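Local coordinates for protein multicopper oxidase (PDB 3GDC) that probably oxidises phenolic or related substrates at a copper centre and passes the electrons to a trinuclear copper cluster that reduces dioxygen to water, at residues F221-T233 and R253-K265. Sequence-based numbering, arbitrary orientation.
Sequences FHIHGNFFHYYPT and RGILELRFPYPGK. With CU (copper (II) ion), chain G.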
ATOM      1  N   PHE A 221       9.989   4.244   0.770  1.00 14.89           N
ATOM      2  CA  PHE A 221      11.051   5.185   0.425  1.00 15.43           C
ATOM      3  C   PHE A 221      10.741   6.500   1.090  1.00 15.31           C
ATOM      4  O   PHE A 221       9.661   7.060   0.881  1.00 15.02           O
ATOM      5  CB  PHE A 221      11.101   5.393  -1.100  1.00 15.22           C
ATOM      6  CG  PHE A 221      12.139   6.385  -1.558  1.00 16.28           C
ATOM      7  CD1 PHE A 221      13.345   5.951  -2.104  1.00 16.94           C
ATOM      8  CD2 PHE A 221      11.895   7.760  -1.478  1.00 16.69           C
ATOM      9  CE1 PHE A 221      14.310   6.873  -2.544  1.00 16.26           C
ATOM     10  CE2 PHE A 221      12.859   8.684  -1.903  1.00 18.99           C
ATOM     11  CZ  PHE A 221      14.059   8.240  -2.439  1.00 17.67           C
ATOM     12  N   HIS A 222      11.696   7.018   1.858  1.00 15.25           N
ATOM     13  CA  HIS A 222      11.533   8.313   2.511  1.00 15.74           C
ATOM     14  C   HIS A 222      12.806   9.120   2.364  1.00 15.60           C
ATOM     15  O   HIS A 222      13.890   8.569   2.483  1.00 15.01           O
ATOM     16  CB  HIS A 222      11.212   8.129   4.006  1.00 16.29           C
ATOM     17  CG  HIS A 222      11.244   9.406   4.791  1.00 17.62           C
ATOM     18  ND1 HIS A 222      10.419  10.474   4.509  1.00 20.22           N
ATOM     19  CD2 HIS A 222      12.007   9.790   5.842  1.00 19.53           C
ATOM     20  CE1 HIS A 222      10.671  11.462   5.349  1.00 21.02           C
ATOM     21  NE2 HIS A 222      11.628  11.072   6.170  1.00 20.64           N
ATOM     22  N   ILE A 223      12.664  10.420   2.113  1.00 16.42           N
ATOM     23  CA  ILE A 223      13.801  11.335   2.049  1.00 17.43           C
ATOM     24  C   ILE A 223      13.681  12.401   3.154  1.00 17.13           C
ATOM     25  O   ILE A 223      12.637  13.038   3.296  1.00 17.44           O
ATOM     26  CB  ILE A 223      13.917  11.996   0.648  1.00 18.06           C
ATOM     27  CG1 ILE A 223      15.019  13.048   0.612  1.00 19.91           C
ATOM     28  CG2 ILE A 223      12.578  12.615   0.210  1.00 19.96           C
ATOM     29  CD1 ILE A 223      16.382  12.483   0.584  1.00 22.29           C
ATOM     30  N   HIS A 224      14.751  12.582   3.925  1.00 17.42           N
ATOM     31  CA  HIS A 224      14.787  13.604   4.978  1.00 17.27           C
ATOM     32  C   HIS A 224      14.795  15.010   4.415  1.00 17.20           C
ATOM     33  O   HIS A 224      15.516  15.298   3.452  1.00 16.53           O
ATOM     34  CB  HIS A 224      16.051  13.449   5.822  1.00 17.98           C
ATOM     35  CG  HIS A 224      16.011  12.307   6.788  1.00 18.09           C
ATOM     36  ND1 HIS A 224      16.700  12.332   7.984  1.00 18.82           N
ATOM     37  CD2 HIS A 224      15.372  11.112   6.745  1.00 17.98           C
ATOM     38  CE1 HIS A 224      16.496  11.200   8.630  1.00 19.35           C
ATOM     39  NE2 HIS A 224      15.694  10.442   7.901  1.00 19.12           N
ATOM     40  N   GLY A 225      14.014  15.883   5.044  1.00 17.54           N
ATOM     41  CA  GLY A 225      14.018  17.323   4.768  1.00 17.62           C
ATOM     42  C   GLY A 225      13.494  17.764   3.414  1.00 18.33           C
ATOM     43  O   GLY A 225      13.644  18.929   3.035  1.00 18.39           O
ATOM     44  N   ASN A 226      12.866  16.843   2.686  1.00 18.13           N
ATOM     45  CA  ASN A 226      12.510  17.092   1.298  1.00 18.23           C
ATOM     46  C   ASN A 226      11.175  16.458   0.930  1.00 17.82           C
ATOM     47  O   ASN A 226      10.714  15.536   1.602  1.00 18.27           O
ATOM     48  CB  ASN A 226      13.630  16.582   0.386  1.00 17.99           C
ATOM     49  CG  ASN A 226      14.849  17.488   0.413  1.00 18.33           C
ATOM     50  OD1 ASN A 226      14.922  18.462  -0.329  1.00 20.84           O
ATOM     51  ND2 ASN A 226      15.800  17.180   1.286  1.00 18.34           N
ATOM     52  N   PHE A 227      10.557  16.977  -0.128  1.00 17.66           N
ATOM     53  CA  PHE A 227       9.297  16.471  -0.637  1.00 17.18           C
ATOM     54  C   PHE A 227       9.449  16.279  -2.139  1.00 17.34           C
ATOM     55  O   PHE A 227      10.246  16.974  -2.777  1.00 17.94           O
ATOM     56  CB  PHE A 227       8.161  17.450  -0.341  1.00 17.92           C
ATOM     57  CG  PHE A 227       7.571  17.280   1.023  1.00 17.83           C
ATOM     58  CD1 PHE A 227       8.298  17.642   2.152  1.00 19.94           C
ATOM     59  CD2 PHE A 227       6.300  16.732   1.183  1.00 18.92           C
ATOM     60  CE1 PHE A 227       7.763  17.464   3.421  1.00 19.97           C
ATOM     61  CE2 PHE A 227       5.761  16.556   2.455  1.00 20.18           C
ATOM     62  CZ  PHE A 227       6.500  16.922   3.564  1.00 19.23           C
ATOM     63  N   PHE A 228       8.730  15.309  -2.682  1.00 16.36           N
ATOM     64  CA  PHE A 228       8.809  15.023  -4.116  1.00 16.19           C
ATOM     65  C   PHE A 228       7.420  14.846  -4.700  1.00 16.33           C
ATOM     66  O   PHE A 228       6.485  14.486  -3.982  1.00 16.28           O
ATOM     67  CB  PHE A 228       9.668  13.775  -4.384  1.00 15.63           C
ATOM     68  CG  PHE A 228       9.292  12.576  -3.554  1.00 14.55           C
ATOM     69  CD1 PHE A 228       8.274  11.719  -3.966  1.00 13.65           C
ATOM     70  CD2 PHE A 228       9.981  12.288  -2.367  1.00 14.06           C
ATOM     71  CE1 PHE A 228       7.912  10.607  -3.207  1.00 14.64           C
ATOM     72  CE2 PHE A 228       9.632  11.174  -1.611  1.00 13.90           C
ATOM     73  CZ  PHE A 228       8.597  10.330  -2.038  1.00 14.40           C
ATOM     74  N   HIS A 229       7.287  15.105  -6.004  1.00 15.93           N
ATOM     75  CA  HIS A 229       6.095  14.706  -6.730  1.00 16.37           C
ATOM     76  C   HIS A 229       6.276  13.276  -7.177  1.00 15.59           C
ATOM     77  O   HIS A 229       7.361  12.898  -7.619  1.00 16.26           O
ATOM     78  CB  HIS A 229       5.841  15.618  -7.933  1.00 16.37           C
ATOM     79  CG  HIS A 229       5.241  16.939  -7.557  1.00 17.84           C
ATOM     80  ND1 HIS A 229       5.992  18.083  -7.404  1.00 20.55           N
ATOM     81  CD2 HIS A 229       3.967  17.280  -7.259  1.00 19.33           C
ATOM     82  CE1 HIS A 229       5.201  19.081  -7.050  1.00 20.80           C
ATOM     83  NE2 HIS A 229       3.966  18.620  -6.954  1.00 21.77           N
ATOM     84  N   TYR A 230       5.235  12.470  -7.027  1.00 14.97           N
ATOM     85  CA  TYR A 230       5.328  11.065  -7.381  1.00 14.82           C
ATOM     86  C   TYR A 230       4.389  10.706  -8.533  1.00 15.04           C
ATOM     87  O   TYR A 230       3.212  11.082  -8.527  1.00 15.18           O
ATOM     88  CB  TYR A 230       5.052  10.174  -6.166  1.00 15.74           C
ATOM     89  CG  TYR A 230       5.211   8.708  -6.450  1.00 15.06           C
ATOM     90  CD1 TYR A 230       6.465   8.163  -6.743  1.00 14.38           C
ATOM     91  CD2 TYR A 230       4.116   7.856  -6.419  1.00 13.67           C
ATOM     92  CE1 TYR A 230       6.612   6.804  -7.003  1.00 16.12           C
ATOM     93  CE2 TYR A 230       4.258   6.497  -6.671  1.00 14.64           C
ATOM     94  CZ  TYR A 230       5.499   5.981  -6.960  1.00 15.35           C
ATOM     95  OH  TYR A 230       5.635   4.640  -7.224  1.00 16.79           O
ATOM     96  N   TYR A 231       4.929   9.981  -9.507  1.00 14.19           N
ATOM     97  CA  TYR A 231       4.187   9.558 -10.688  1.00 15.20           C
ATOM     98  C   TYR A 231       4.194   8.041 -10.754  1.00 14.43           C
ATOM     99  O   TYR A 231       5.180   7.465 -11.214  1.00 14.74           O
ATOM    100  CB  TYR A 231       4.844  10.089 -11.969  1.00 15.99           C
ATOM    101  CG  TYR A 231       5.016  11.580 -12.055  1.00 16.21           C
ATOM    102  CD1 TYR A 231       4.202  12.336 -12.893  1.00 18.21           C
ATOM    103  CD2 TYR A 231       6.018  12.232 -11.341  1.00 16.01           C
ATOM    104  CE1 TYR A 231       4.361  13.699 -12.990  1.00 18.43           C
ATOM    105  CE2 TYR A 231       6.194  13.614 -11.435  1.00 17.74           C
ATOM    106  CZ  TYR A 231       5.359  14.333 -12.259  1.00 18.84           C
ATOM    107  OH  TYR A 231       5.515  15.686 -12.375  1.00 19.27           O
ATOM    108  N   PRO A 232       3.116   7.391 -10.271  1.00 14.88           N
ATOM    109  CA  PRO A 232       3.045   5.929 -10.213  1.00 14.78           C
ATOM    110  C   PRO A 232       3.230   5.324 -11.600  1.00 14.92           C
ATOM    111  O   PRO A 232       2.558   5.742 -12.542  1.00 14.70           O
ATOM    112  CB  PRO A 232       1.625   5.644  -9.703  1.00 16.02           C
ATOM    113  CG  PRO A 232       1.109   6.914  -9.180  1.00 15.80           C
ATOM    114  CD  PRO A 232       1.920   8.046  -9.708  1.00 15.16           C
ATOM    115  N   THR A 233       4.153   4.367 -11.708  1.00 14.35           N
ATOM    116  CA  THR A 233       4.510   3.688 -12.964  1.00 15.10           C
ATOM    117  C   THR A 233       5.078   4.639 -14.044  1.00 14.47           C
ATOM    118  O   THR A 233       5.399   4.192 -15.153  1.00 14.75           O
ATOM    119  CB  THR A 233       3.322   2.828 -13.520  1.00 15.08           C
ATOM    120  OG1 THR A 233       2.579   2.266 -12.421  1.00 16.51           O
ATOM    121  CG2 THR A 233       3.840   1.675 -14.411  1.00 15.02           C
ATOM    122  N   ARG A 253       6.399   0.561  -9.159  1.00 15.13           N
ATOM    123  CA  ARG A 253       7.517   1.432  -9.498  1.00 14.39           C
ATOM    124  C   ARG A 253       6.940   2.771  -9.907  1.00 13.86           C
ATOM    125  O   ARG A 253       5.734   2.884 -10.137  1.00 14.05           O
ATOM    126  CB  ARG A 253       8.416   0.819 -10.591  1.00 13.85           C
ATOM    127  CG  ARG A 253       7.818   0.758 -12.005  1.00 14.77           C
ATOM    128  CD  ARG A 253       6.837  -0.392 -12.143  1.00 16.14           C
ATOM    129  NE  ARG A 253       6.368  -0.549 -13.525  1.00 13.58           N
ATOM    130  CZ  ARG A 253       5.447  -1.425 -13.915  1.00 16.37           C
ATOM    131  NH1 ARG A 253       4.881  -2.256 -13.043  1.00 16.13           N
ATOM    132  NH2 ARG A 253       5.090  -1.473 -15.196  1.00 14.55           N
ATOM    133  N   GLY A 254       7.782   3.794  -9.963  1.00 12.95           N
ATOM    134  CA  GLY A 254       7.306   5.128 -10.313  1.00 13.38           C
ATOM    135  C   GLY A 254       8.431   6.123 -10.443  1.00 13.75           C
ATOM    136  O   GLY A 254       9.604   5.776 -10.273  1.00 14.31           O
ATOM    137  N   ILE A 255       8.071   7.362 -10.750  1.00 13.94           N
ATOM    138  CA  ILE A 255       9.041   8.433 -10.853  1.00 14.23           C
ATOM    139  C   ILE A 255       8.858   9.397  -9.692  1.00 14.63           C
ATOM    140  O   ILE A 255       7.724   9.773  -9.375  1.00 14.74           O
ATOM    141  CB  ILE A 255       8.907   9.203 -12.187  1.00 14.34           C
ATOM    142  CG1 ILE A 255       9.121   8.236 -13.358  1.00 13.89           C
ATOM    143  CG2 ILE A 255       9.889  10.371 -12.226  1.00 15.38           C
ATOM    144  CD1 ILE A 255       8.848   8.846 -14.746  1.00 15.78           C
ATOM    145  N   LEU A 256       9.972   9.772  -9.060  1.00 15.43           N
ATOM    146  CA  LEU A 256       9.973  10.850  -8.075  1.00 16.44           C
ATOM    147  C   LEU A 256      10.690  12.047  -8.676  1.00 16.82           C
ATOM    148  O   LEU A 256      11.741  11.890  -9.304  1.00 16.77           O
ATOM    149  CB  LEU A 256      10.686  10.465  -6.773  1.00 16.87           C
ATOM    150  CG  LEU A 256      10.934   9.064  -6.211  1.00 20.07           C
ATOM    151  CD1 LEU A 256      10.999   9.138  -4.693  1.00 18.95           C
ATOM    152  CD2 LEU A 256       9.965   7.980  -6.652  1.00 19.96           C
ATOM    153  N   GLU A 257      10.135  13.236  -8.470  1.00 17.19           N
ATOM    154  CA  GLU A 257      10.770  14.469  -8.928  1.00 18.42           C
ATOM    155  C   GLU A 257      10.905  15.451  -7.782  1.00 18.38           C
ATOM    156  O   GLU A 257       9.931  15.712  -7.062  1.00 18.31           O
ATOM    157  CB  GLU A 257       9.972  15.115 -10.064  1.00 18.39           C
ATOM    158  CG  GLU A 257       9.891  14.268 -11.327  1.00 20.91           C
ATOM    159  CD  GLU A 257       9.395  15.056 -12.535  1.00 21.50           C
ATOM    160  OE1 GLU A 257       9.065  16.249 -12.376  1.00 25.75           O
ATOM    161  OE2 GLU A 257       9.348  14.473 -13.645  1.00 26.39           O
ATOM    162  N   LEU A 258      12.109  15.975  -7.596  1.00 18.34           N
ATOM    163  CA  LEU A 258      12.307  17.023  -6.604  1.00 19.81           C
ATOM    164  C   LEU A 258      13.461  17.973  -6.906  1.00 19.74           C
ATOM    165  O   LEU A 258      14.305  17.697  -7.748  1.00 18.99           O
ATOM    166  CB  LEU A 258      12.465  16.412  -5.208  1.00 19.97           C
ATOM    167  CG  LEU A 258      13.740  15.651  -4.849  1.00 21.73           C
ATOM    168  CD1 LEU A 258      13.736  15.463  -3.341  1.00 23.04           C
ATOM    169  CD2 LEU A 258      13.805  14.303  -5.539  1.00 23.05           C
ATOM    170  N   ARG A 259      13.470  19.106  -6.201  1.00 20.55           N
ATOM    171  CA  ARG A 259      14.601  20.029  -6.188  1.00 21.00           C
ATOM    172  C   ARG A 259      14.980  20.222  -4.722  1.00 21.08           C
ATOM    173  O   ARG A 259      14.123  20.577  -3.913  1.00 21.47           O
ATOM    174  CB  ARG A 259      14.215  21.380  -6.799  1.00 21.38           C
ATOM    175  CG  ARG A 259      13.647  21.299  -8.197  1.00 21.49           C
ATOM    176  CD  ARG A 259      13.173  22.668  -8.683  1.00 22.82           C
ATOM    177  NE  ARG A 259      12.697  22.618 -10.072  1.00 24.71           N
ATOM    178  CZ  ARG A 259      13.462  22.831 -11.143  1.00 26.25           C
ATOM    179  NH1 ARG A 259      14.754  23.118 -11.012  1.00 25.52           N
ATOM    180  NH2 ARG A 259      12.926  22.763 -12.360  1.00 26.38           N
ATOM    181  N   PHE A 260      16.243  19.979  -4.383  1.00 20.58           N
ATOM    182  CA  PHE A 260      16.715  20.118  -3.000  1.00 20.54           C
ATOM    183  C   PHE A 260      16.993  21.595  -2.702  1.00 21.04           C
ATOM    184  O   PHE A 260      17.881  22.182  -3.319  1.00 20.67           O
ATOM    185  CB  PHE A 260      17.991  19.315  -2.790  1.00 19.89           C
ATOM    186  CG  PHE A 260      17.794  17.824  -2.796  1.00 20.64           C
ATOM    187  CD1 PHE A 260      17.673  17.124  -1.597  1.00 20.41           C
ATOM    188  CD2 PHE A 260      17.767  17.112  -3.995  1.00 19.97           C
ATOM    189  CE1 PHE A 260      17.506  15.736  -1.589  1.00 20.11           C
ATOM    190  CE2 PHE A 260      17.605  15.719  -3.994  1.00 19.59           C
ATOM    191  CZ  PHE A 260      17.476  15.033  -2.796  1.00 19.39           C
ATOM    192  N   PRO A 261      16.223  22.198  -1.775  1.00 21.64           N
ATOM    193  CA  PRO A 261      16.352  23.643  -1.528  1.00 22.37           C
ATOM    194  C   PRO A 261      17.589  24.045  -0.721  1.00 23.11           C
ATOM    195  O   PRO A 261      17.981  25.215  -0.774  1.00 23.71           O
ATOM    196  CB  PRO A 261      15.081  23.976  -0.740  1.00 22.27           C
ATOM    197  CG  PRO A 261      14.760  22.715  -0.016  1.00 21.91           C
ATOM    198  CD  PRO A 261      15.165  21.595  -0.944  1.00 21.49           C
ATOM    199  N   TYR A 262      18.196  23.100  -0.000  1.00 23.56           N
ATOM    200  CA  TYR A 262      19.297  23.406   0.920  1.00 24.66           C
ATOM    201  C   TYR A 262      20.487  22.464   0.748  1.00 24.96           C
ATOM    202  O   TYR A 262      20.299  21.273   0.528  1.00 24.75           O
ATOM    203  CB  TYR A 262      18.805  23.363   2.381  1.00 25.13           C
ATOM    204  CG  TYR A 262      17.756  24.398   2.701  1.00 25.32           C
ATOM    205  CD1 TYR A 262      18.061  25.760   2.646  1.00 26.05           C
ATOM    206  CD2 TYR A 262      16.453  24.025   3.057  1.00 26.10           C
ATOM    207  CE1 TYR A 262      17.113  26.723   2.928  1.00 27.07           C
ATOM    208  CE2 TYR A 262      15.485  24.992   3.350  1.00 26.20           C
ATOM    209  CZ  TYR A 262      15.828  26.346   3.276  1.00 27.38           C
ATOM    210  OH  TYR A 262      14.904  27.333   3.551  1.00 27.84           O
ATOM    211  N   PRO A 263      21.725  22.996   0.851  1.00 25.31           N
ATOM    212  CA  PRO A 263      22.904  22.138   0.737  1.00 25.41           C
ATOM    213  C   PRO A 263      23.066  21.271   1.979  1.00 25.43           C
ATOM    214  O   PRO A 263      22.448  21.562   3.007  1.00 26.27           O
ATOM    215  CB  PRO A 263      24.055  23.144   0.628  1.00 25.39           C
ATOM    216  CG  PRO A 263      23.559  24.348   1.357  1.00 25.56           C
ATOM    217  CD  PRO A 263      22.089  24.407   1.089  1.00 25.31           C
ATOM    218  N   GLY A 264      23.873  20.217   1.880  1.00 25.00           N
ATOM    219  CA  GLY A 264      24.150  19.339   3.018  1.00 24.40           C
ATOM    220  C   GLY A 264      23.755  17.890   2.805  1.00 24.22           C
ATOM    221  O   GLY A 264      23.398  17.496   1.688  1.00 24.06           O
ATOM    222  N   LYS A 265      23.826  17.103   3.880  1.00 23.34           N
ATOM    223  CA  LYS A 265      23.513  15.675   3.852  1.00 23.64           C
ATOM    224  C   LYS A 265      22.076  15.399   4.277  1.00 22.86           C
ATOM    225  O   LYS A 265      21.647  15.820   5.361  1.00 22.54           O
ATOM    226  CB  LYS A 265      24.439  14.909   4.795  1.00 24.39           C
ATOM    227  CG  LYS A 265      25.720  14.399   4.191  1.00 27.71           C
ATOM    228  CD  LYS A 265      26.351  13.415   5.159  1.00 31.59           C
ATOM    229  CE  LYS A 265      27.635  12.822   4.621  1.00 34.07           C
ATOM    230  NZ  LYS A 265      28.053  11.665   5.470  1.00 35.73           N
TER
HETATM  231 CU    CU G 304      15.205   8.698   8.607  0.50 28.54          CU
HETATM  232  O   HOH W   1      17.690  20.289   0.654  1.00 22.05           O
HETATM  233  O   HOH W   2      10.834  19.138  -4.216  1.00 38.85           O
HETATM  234  O   HOH W   3       8.862  18.296  -7.628  1.00 47.63           O
HETATM  235  O   HOH W   4       3.565   3.197  -7.781  1.00 21.32           O
HETATM  236  O   HOH W   5       7.540  17.710 -10.489  1.00 41.36           O
HETATM  237  O   HOH W   6       3.409   1.161  -9.834  1.00 17.65           O
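L256 reaches with its two methyls into a cluster of aromatic rings between the sheets. Its CD1 sits over the centre of one face of the F228 ring, 3.6 Å from the centroid, a CH-pi contact, and lies 3.4 Å from CE2 of F221. CD2 of L256 meets the Y230 ring at its edge, 3.5 Å from CD1 of Y230. A leucine's fork suits the place: one methyl serves F228 and F221, the other Y230.

On the other, partly exposed face the Y231 ring packs along E257, ring and carboxylate planes 45° apart, with CE2 of Y231 3.7 Å from CD of E257; the acid's polar end reaches water and a salt bridge to R206. Farther along, T233 N donates to R253 O (2.7 Å). Threonine suits here: its methyl CG2 lies over one face of the R253 guanidinium while OG1 bonds to T243 of a neighbouring subunit, whose D244 forms a salt bridge with R253 NH1.

The strands run antiparallel, with H229-E257 and Y231-I255 as hydrogen-bonded pairs. They pack against strand 218-223, which carries copper ligand H222 and leads to H224, at copper sites shared between subunits: a cupredoxin beta sandwich, consistent with the trinuclear cluster of multicopper oxidases.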